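PDB 3DD7: death on curing protein from Enterobacteria phage P1, which is the toxin of a toxin-antitoxin pair, blocks translation, probably by phosphorylating elongation factor EF-Tu, and is inhibited by its antitoxin partner Phd. Local coordinates for residues Val54-Leu59 against Ser113-Leu118. The protein carries 2 engineered substitutions. Sequence-based numbering, arbitrary orientation. Where two conformers were deposited one is given.
Sequences VSATYL and SVADTL
Ala-56 rests its methyl group against the backbone of the facing helix, CB lying 3.4 Å from the amide N of Ala-115 and 3.7 Å from the CB of that residue. The same methyl also meets Val-114, whose CG1 is 3.8 Å from Ala-56 CB. This branch of Val-114 stands anti to its own backbone N (chi1 175°), a setting that lets it touch two residues at once, for Leu-59 CD1 reaches it at 4.0 Å. One turn further along helix 111-122, Leu-118 lays CD1 over the backbone N of Ala-56, 3.9 Å away, and against Ser-55. In the conformer of Ser-55 given here, one of two, Leu-118 CD1 is 3.3 Å from Ser-55 OG; the hydroxyl's polar need is then met by a hydrogen bond with Ala-80 O of helix 72-86, and Leu-118 is a van der Waals neighbour. With alanines at the crossing point, the local axes pass 8.2 Å apart with an angle of 124° between their N-to-C directions, nearer to perpendicular than to antiparallel. Leu-100 of helix 97-105 backs both Val-114 and Leu-118, while Ala-80 and Ala-104 pack against Leu-59. The contact thus docks the C-terminal helix of this all-alpha Fic/Doc protein onto helix 51-65. No hydrogen bond or salt bridge joins the two segments; their buried union rests on apolar side chains and close van der Waals fit.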
# COMPACT_ATOMS: atom_id res chain seq x y z
N VAL A 54 -6.22 9.36 -0.72
CA VAL A 54 -5.16 8.95 -1.64
C VAL A 54 -4.44 7.69 -1.14
O VAL A 54 -4.30 6.73 -1.89
CB VAL A 54 -4.17 10.09 -1.97
CG1 VAL A 54 -3.20 9.65 -3.07
CG2 VAL A 54 -4.95 11.34 -2.44
N SER A 55 -4.01 7.68 0.13
CA SER A 55 -3.39 6.49 0.71
C SER A 55 -4.28 5.27 0.55
O SER A 55 -3.82 4.19 0.17
CB SER A 55 -3.06 6.70 2.20
OG SER A 55 -2.48 5.53 2.76
N ALA A 56 -5.57 5.45 0.83
CA ALA A 56 -6.54 4.36 0.68
C ALA A 56 -6.62 3.84 -0.77
O ALA A 56 -6.78 2.64 -0.99
CB ALA A 56 -7.91 4.80 1.16
N THR A 57 -6.52 4.76 -1.74
CA THR A 57 -6.62 4.40 -3.16
C THR A 57 -5.42 3.53 -3.54
O THR A 57 -5.58 2.49 -4.19
CB THR A 57 -6.73 5.67 -4.06
OG1 THR A 57 -7.76 6.52 -3.57
CG2 THR A 57 -7.08 5.30 -5.50
N TYR A 58 -4.22 3.93 -3.09
CA TYR A 58 -3.05 3.05 -3.26
C TYR A 58 -3.26 1.69 -2.60
O TYR A 58 -2.96 0.66 -3.21
CB TYR A 58 -1.78 3.66 -2.68
CG TYR A 58 -1.09 4.67 -3.57
CD1 TYR A 58 -0.25 4.26 -4.62
CD2 TYR A 58 -1.28 6.03 -3.36
CE1 TYR A 58 0.38 5.20 -5.43
CE2 TYR A 58 -0.63 6.98 -4.15
CZ TYR A 58 0.18 6.56 -5.20
OH TYR A 58 0.82 7.50 -5.99
N LEU A 59 -3.73 1.70 -1.36
CA LEU A 59 -3.92 0.46 -0.64
C LEU A 59 -4.89 -0.46 -1.40
O LEU A 59 -4.56 -1.62 -1.69
CB LEU A 59 -4.40 0.71 0.79
CG LEU A 59 -4.30 -0.47 1.76
CD1 LEU A 59 -4.22 -0.01 3.24
CD2 LEU A 59 -5.47 -1.46 1.56
N SER A 113 -13.98 3.67 3.02
CA SER A 113 -13.92 3.05 4.34
C SER A 113 -12.47 2.84 4.81
O SER A 113 -12.15 3.05 5.99
CB SER A 113 -14.74 1.76 4.32
OG SER A 113 -16.09 2.04 3.93
N VAL A 114 -11.60 2.42 3.90
CA VAL A 114 -10.18 2.30 4.23
C VAL A 114 -9.62 3.67 4.66
O VAL A 114 -8.93 3.79 5.68
CB VAL A 114 -9.34 1.68 3.08
CG1 VAL A 114 -7.87 1.72 3.45
CG2 VAL A 114 -9.77 0.23 2.87
N ALA A 115 -9.98 4.70 3.91
CA ALA A 115 -9.55 6.06 4.25
C ALA A 115 -10.05 6.47 5.63
O ALA A 115 -9.30 7.09 6.40
CB ALA A 115 -9.98 7.07 3.19
N ASP A 116 -11.29 6.09 5.95
CA ASP A 116 -11.86 6.44 7.25
C ASP A 116 -11.04 5.83 8.38
O ASP A 116 -10.80 6.46 9.40
CB ASP A 116 -13.33 5.98 7.35
CG ASP A 116 -14.29 6.89 6.61
OD1 ASP A 116 -13.97 8.07 6.40
OD2 ASP A 116 -15.39 6.41 6.24
N THR A 117 -10.60 4.60 8.17
CA THR A 117 -9.82 3.90 9.18
C THR A 117 -8.42 4.50 9.30
O THR A 117 -7.93 4.74 10.41
CB THR A 117 -9.75 2.39 8.90
OG1 THR A 117 -11.10 1.88 8.86
CG2 THR A 117 -8.97 1.67 9.98
N LEU A 118 -7.77 4.73 8.17
CA LEU A 118 -6.43 5.34 8.18
C LEU A 118 -6.49 6.72 8.85
O LEU A 118 -5.57 7.09 9.60
CB LEU A 118 -5.87 5.47 6.76
CG LEU A 118 -5.60 4.16 6.01
CD1 LEU A 118 -5.03 4.46 4.61
CD2 LEU A 118 -4.71 3.26 6.80